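Local coordinates for cell death activator CIDE-3 (Mus musculus, PDB 4IKG), which transfers triacylglycerol between lipid droplets and promotes their fusion into a single large droplet in white adipocytes, here represented by its homodimerising CIDE-N domain, at residues L39-G52 with T68-K80. Residues are numbered along the deposited sequence; the frame is centred on the assembly and turned at random.
Unlike the reference sequence in segment 68-80: Ala75 (reference Lys), Ala77 (reference Gln).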
loop_
_atom_site.group_PDB
_atom_site.type_symbol
_atom_site.label_atom_id
_atom_site.label_comp_id
_atom_site.label_asym_id
_atom_site.label_seq_id
_atom_site.Cartn_x
_atom_site.Cartn_y
_atom_site.Cartn_z
ATOM N N LEU A 39 -3.235 -0.874 12.089
ATOM C CA LEU A 39 -2.640 0.462 12.076
ATOM C C LEU A 39 -3.376 1.446 12.984
ATOM O O LEU A 39 -4.601 1.551 12.943
ATOM C CB LEU A 39 -2.544 0.999 10.648
ATOM C CG LEU A 39 -1.523 0.230 9.810
ATOM C CD1 LEU A 39 -1.397 0.810 8.414
ATOM C CD2 LEU A 39 -0.173 0.215 10.515
ATOM N N LYS A 40 -2.610 2.165 13.799
ATOM C CA LYS A 40 -3.164 3.085 14.788
ATOM C C LYS A 40 -3.950 4.227 14.155
ATOM O O LYS A 40 -4.948 4.687 14.710
ATOM C CB LYS A 40 -2.043 3.632 15.668
ATOM C CG LYS A 40 -1.395 2.562 16.521
ATOM C CD LYS A 40 -0.008 2.967 16.957
ATOM C CE LYS A 40 0.396 2.254 18.231
ATOM N NZ LYS A 40 1.731 2.718 18.696
ATOM N N ASP A 41 -3.493 4.686 12.996
ATOM C CA ASP A 41 -4.229 5.690 12.237
ATOM C C ASP A 41 -4.160 5.388 10.745
ATOM O O ASP A 41 -3.203 4.776 10.271
ATOM C CB ASP A 41 -3.724 7.102 12.551
ATOM C CG ASP A 41 -2.213 7.180 12.631
ATOM O OD1 ASP A 41 -1.572 6.132 12.858
ATOM O OD2 ASP A 41 -1.668 8.293 12.478
ATOM N N LYS A 42 -5.187 5.809 10.014
ATOM C CA LYS A 42 -5.305 5.484 8.596
ATOM C C LYS A 42 -4.160 6.066 7.772
ATOM O O LYS A 42 -3.838 7.249 7.895
ATOM C CB LYS A 42 -6.656 5.951 8.047
ATOM C CG LYS A 42 -6.864 5.645 6.573
ATOM C CD LYS A 42 -8.326 5.368 6.256
ATOM C CE LYS A 42 -9.204 6.572 6.555
ATOM N NZ LYS A 42 -10.636 6.295 6.251
ATOM N N PRO A 43 -3.531 5.224 6.936
ATOM C CA PRO A 43 -2.432 5.657 6.068
ATOM C C PRO A 43 -2.910 6.706 5.070
ATOM O O PRO A 43 -4.084 6.702 4.699
ATOM C CB PRO A 43 -2.037 4.373 5.330
ATOM C CG PRO A 43 -2.577 3.259 6.158
ATOM C CD PRO A 43 -3.822 3.788 6.789
ATOM N N PHE A 44 -2.012 7.587 4.639
ATOM C CA PHE A 44 -2.385 8.687 3.756
ATOM C C PHE A 44 -1.861 8.502 2.335
ATOM O O PHE A 44 -2.413 9.061 1.384
ATOM C CB PHE A 44 -1.892 10.020 4.330
ATOM C CG PHE A 44 -2.343 11.226 3.551
ATOM C CD1 PHE A 44 -1.426 12.024 2.886
ATOM C CD2 PHE A 44 -3.686 11.557 3.480
ATOM C CE1 PHE A 44 -1.841 13.134 2.169
ATOM C CE2 PHE A 44 -4.106 12.666 2.763
ATOM C CZ PHE A 44 -3.182 13.454 2.108
ATOM N N SER A 45 -0.800 7.714 2.188
ATOM C CA SER A 45 -0.181 7.533 0.880
ATOM C C SER A 45 0.258 6.093 0.640
ATOM O O SER A 45 0.758 5.425 1.549
ATOM C CB SER A 45 1.017 8.476 0.726
ATOM O OG SER A 45 1.590 8.373 -0.565
ATOM N N LEU A 46 0.060 5.616 -0.586
ATOM C CA LEU A 46 0.557 4.304 -0.974
ATOM C C LEU A 46 1.836 4.483 -1.776
ATOM O O LEU A 46 1.891 5.298 -2.700
ATOM C CB LEU A 46 -0.476 3.549 -1.805
ATOM C CG LEU A 46 -0.049 2.129 -2.185
ATOM C CD1 LEU A 46 0.188 1.298 -0.933
ATOM C CD2 LEU A 46 -1.074 1.464 -3.086
ATOM N N VAL A 47 2.868 3.725 -1.424
ATOM C CA VAL A 47 4.167 3.909 -2.054
ATOM C C VAL A 47 4.759 2.573 -2.503
ATOM O O VAL A 47 4.330 1.519 -2.045
ATOM C CB VAL A 47 5.129 4.662 -1.103
ATOM C CG1 VAL A 47 6.188 3.727 -0.519
ATOM C CG2 VAL A 47 5.768 5.839 -1.817
ATOM N N LEU A 48 5.723 2.615 -3.418
ATOM C CA LEU A 48 6.429 1.399 -3.811
ATOM C C LEU A 48 7.538 1.073 -2.806
ATOM O O LEU A 48 8.317 1.950 -2.428
ATOM C CB LEU A 48 6.998 1.526 -5.227
ATOM C CG LEU A 48 5.992 1.560 -6.381
ATOM C CD1 LEU A 48 6.705 1.439 -7.722
ATOM C CD2 LEU A 48 4.953 0.461 -6.228
ATOM N N GLU A 49 7.597 -0.185 -2.370
ATOM C CA GLU A 49 8.601 -0.632 -1.400
ATOM C C GLU A 49 9.998 -0.616 -2.005
ATOM O O GLU A 49 10.999 -0.549 -1.291
ATOM C CB GLU A 49 8.262 -2.040 -0.883
ATOM C CG GLU A 49 9.331 -3.114 -1.143
ATOM C CD GLU A 49 10.398 -3.172 -0.057
ATOM O OE1 GLU A 49 10.058 -2.989 1.130
ATOM O OE2 GLU A 49 11.582 -3.392 -0.393
ATOM N N GLU A 50 10.060 -0.672 -3.329
ATOM C CA GLU A 50 11.336 -0.767 -4.021
ATOM C C GLU A 50 12.140 0.527 -3.951
ATOM O O GLU A 50 13.347 0.497 -3.695
ATOM C CB GLU A 50 11.133 -1.182 -5.478
ATOM C CG GLU A 50 12.429 -1.312 -6.258
ATOM C CD GLU A 50 12.195 -1.733 -7.693
ATOM O OE1 GLU A 50 13.121 -1.583 -8.518
ATOM O OE2 GLU A 50 11.085 -2.216 -7.997
ATOM N N ASP A 51 11.477 1.659 -4.172
ATOM C CA ASP A 51 12.174 2.942 -4.223
ATOM C C ASP A 51 11.358 4.127 -3.704
ATOM O O ASP A 51 11.780 5.277 -3.836
ATOM C CB ASP A 51 12.650 3.223 -5.651
ATOM C CG ASP A 51 11.591 2.903 -6.689
ATOM O OD1 ASP A 51 10.393 3.106 -6.401
ATOM O OD2 ASP A 51 11.959 2.442 -7.790
ATOM N N GLY A 52 10.198 3.849 -3.116
ATOM C CA GLY A 52 9.353 4.906 -2.585
ATOM C C GLY A 52 8.628 5.700 -3.656
ATOM O O GLY A 52 8.328 6.878 -3.463
ATOM N N THR A 68 3.829 -6.881 -7.196
ATOM C CA THR A 68 4.380 -5.621 -6.699
ATOM C C THR A 68 4.243 -5.505 -5.184
ATOM O O THR A 68 3.144 -5.633 -4.639
ATOM C CB THR A 68 3.693 -4.403 -7.352
ATOM O OG1 THR A 68 3.922 -4.419 -8.766
ATOM C CG2 THR A 68 4.236 -3.108 -6.768
ATOM N N MET A 69 5.363 -5.264 -4.506
ATOM C CA MET A 69 5.345 -5.071 -3.061
ATOM C C MET A 69 5.109 -3.604 -2.725
ATOM O O MET A 69 5.910 -2.737 -3.083
ATOM C CB MET A 69 6.654 -5.551 -2.432
ATOM C CG MET A 69 6.692 -5.448 -0.915
ATOM S SD MET A 69 5.482 -6.508 -0.099
ATOM C CE MET A 69 6.063 -8.125 -0.611
ATOM N N PHE A 70 4.004 -3.326 -2.041
ATOM C CA PHE A 70 3.680 -1.957 -1.661
ATOM C C PHE A 70 4.206 -1.603 -0.278
ATOM O O PHE A 70 4.787 -2.437 0.418
ATOM C CB PHE A 70 2.172 -1.721 -1.712
ATOM C CG PHE A 70 1.590 -1.820 -3.090
ATOM C CD1 PHE A 70 1.616 -0.734 -3.948
ATOM C CD2 PHE A 70 1.017 -3.000 -3.529
ATOM C CE1 PHE A 70 1.081 -0.825 -5.219
ATOM C CE2 PHE A 70 0.480 -3.095 -4.800
ATOM C CZ PHE A 70 0.513 -2.007 -5.644
ATOM N N MET A 71 3.995 -0.350 0.104
ATOM C CA MET A 71 4.409 0.155 1.401
ATOM C C MET A 71 3.539 1.351 1.761
ATOM O O MET A 71 3.543 2.370 1.064
ATOM C CB MET A 71 5.885 0.549 1.378
ATOM C CG MET A 71 6.418 1.016 2.720
ATOM S SD MET A 71 8.146 0.563 2.954
ATOM C CE MET A 71 8.732 1.976 3.887
ATOM N N VAL A 72 2.753 1.246 2.819
ATOM C CA VAL A 72 1.857 2.335 3.145
ATOM C C VAL A 72 2.582 3.356 3.935
ATOM O O VAL A 72 3.366 3.032 4.813
ATOM C CB VAL A 72 0.680 1.937 4.017
ATOM C CG1 VAL A 72 -0.385 1.258 3.217
ATOM C CG2 VAL A 72 1.140 1.099 5.186
ATOM N N LEU A 73 2.292 4.599 3.636
ATOM C CA LEU A 73 2.790 5.664 4.467
ATOM C C LEU A 73 1.654 6.290 5.232
ATOM O O LEU A 73 0.651 6.734 4.695
ATOM C CB LEU A 73 3.492 6.716 3.640
ATOM C CG LEU A 73 4.988 6.606 3.548
ATOM C CD1 LEU A 73 5.592 5.316 4.056
ATOM C CD2 LEU A 73 5.311 6.813 2.102
ATOM N N LEU A 74 1.850 6.322 6.516
ATOM C CA LEU A 74 0.826 6.774 7.412
ATOM C C LEU A 74 1.036 8.227 7.718
ATOM O O LEU A 74 1.893 8.566 8.512
ATOM C CB LEU A 74 0.891 5.960 8.716
ATOM C CG LEU A 74 2.229 5.551 9.368
ATOM C CD1 LEU A 74 2.232 4.150 9.954
ATOM C CD2 LEU A 74 3.517 5.807 8.601
ATOM N N ALA A 75 0.252 9.080 7.069
ATOM C CA ALA A 75 -0.379 10.218 7.686
ATOM C C ALA A 75 0.584 11.037 8.556
ATOM O O ALA A 75 0.473 11.070 9.773
ATOM C CB ALA A 75 -1.624 9.789 8.440
ATOM N N GLY A 76 1.581 11.619 7.903
ATOM C CA GLY A 76 2.795 12.092 8.519
ATOM C C GLY A 76 3.815 12.151 7.390
ATOM O O GLY A 76 3.556 12.744 6.329
ATOM N N ALA A 77 4.975 11.552 7.651
ATOM C CA ALA A 77 6.118 11.506 6.748
ATOM C C ALA A 77 6.408 10.214 5.961
ATOM O O ALA A 77 5.788 9.197 6.132
ATOM C CB ALA A 77 7.374 11.958 7.461
ATOM N N LYS A 78 7.467 10.330 5.181
ATOM C CA LYS A 78 7.832 9.613 3.990
ATOM C C LYS A 78 8.528 8.241 4.105
ATOM O O LYS A 78 8.730 7.720 5.189
ATOM C CB LYS A 78 8.746 10.535 3.207
ATOM C CG LYS A 78 9.798 11.217 4.071
ATOM C CD LYS A 78 10.351 10.297 5.146
ATOM C CE LYS A 78 11.609 10.857 5.784
ATOM N NZ LYS A 78 11.669 12.343 5.705
ATOM N N TRP A 79 8.842 7.684 2.931
ATOM C CA TRP A 79 9.485 6.369 2.735
ATOM C C TRP A 79 10.925 6.311 3.232
ATOM O O TRP A 79 11.650 7.269 3.130
ATOM C CB TRP A 79 9.391 5.934 1.226
ATOM C CG TRP A 79 10.631 5.294 0.599
ATOM C CD1 TRP A 79 11.708 5.946 0.100
ATOM C CD2 TRP A 79 10.923 3.914 0.487
ATOM N NE1 TRP A 79 12.641 5.064 -0.340
ATOM C CE2 TRP A 79 12.175 3.800 -0.114
ATOM C CE3 TRP A 79 10.245 2.767 0.816
ATOM C CZ2 TRP A 79 12.757 2.590 -0.369
ATOM C CZ3 TRP A 79 10.819 1.581 0.555
ATOM C CH2 TRP A 79 12.058 1.492 -0.029
ATOM N N LYS A 80 11.337 5.147 3.691
ATOM C CA LYS A 80 12.718 4.883 4.028
ATOM C C LYS A 80 13.177 3.521 3.493
ATOM O O LYS A 80 12.453 2.573 3.579
ATOM C CB LYS A 80 12.904 4.961 5.556
ATOM C CG LYS A 80 11.632 4.910 6.411
ATOM C CD LYS A 80 11.819 4.127 7.741
ATOM C CE LYS A 80 11.090 4.753 8.947
ATOM N NZ LYS A 80 10.619 3.831 10.025
HETATM O O HOH W 1 8.108 -2.355 -4.899
#
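Leu46 lies across Phe70 where strands 45-48 and 69-73 run antiparallel. With CG anti to the backbone N (chi1 -177°), Leu46 slants over to bring CD2 to 3.6 Å from the ring's CD1, while its CD1 rests on Phe70 CB. Thr68 CG2 lies over one face of that ring, near the rim, and also touches Leu48 CD2. On the side of Leu46, Pro43 packs obliquely against Val72, CB to CB at 3.9 Å, and Val72 CG2 meets Leu39 CD1 tip to tip. On the reverse side of the sheet, Val47 and Met71 run side by side, CG1 of the valine 3.7 Å from Met71 CB, and Val47 CB packs against Leu73 CD2.

The backbone pairing begins with a classic beta bulge: Phe44 N and Ser45 N both donate to Leu73 O, at 2.8 and 3.1 Å, each in the carbonyl plane. Leu73 N returns a nearly straight bond to Ser45 O. Val47 N donates to Met71 O, the return bond from Met71 N to Val47 O is weak, and Glu49 N closes the run on Met69 O. A water donates to that same carbonyl and accepts a weak bond from Glu50 N. Beyond the strand, the chain folds back to bring Trp79 over Gly52, whose CA sits 3.5 Å from the five-membered ring's centroid and 15° off the normal, a CH-pi contact; the fit of the indole's far end against the Glu49 carbonyl is doubtful. Glu49 bends at chi2, its CG against Met69 CG, and its carboxylate forms a salt bridge with Arg15.

Within this ubiquitin-like CIDE-N fold, strand 69-73 lies between 7-11, its parallel neighbour, and 45-48, whose far edge carries the short antiparallel strand 54-55. Helix 26-36 packs on Leu46 and Pro43 through Leu26 and Leu30, Phe70 touches Leu64, and Ile54 adjoins Val47.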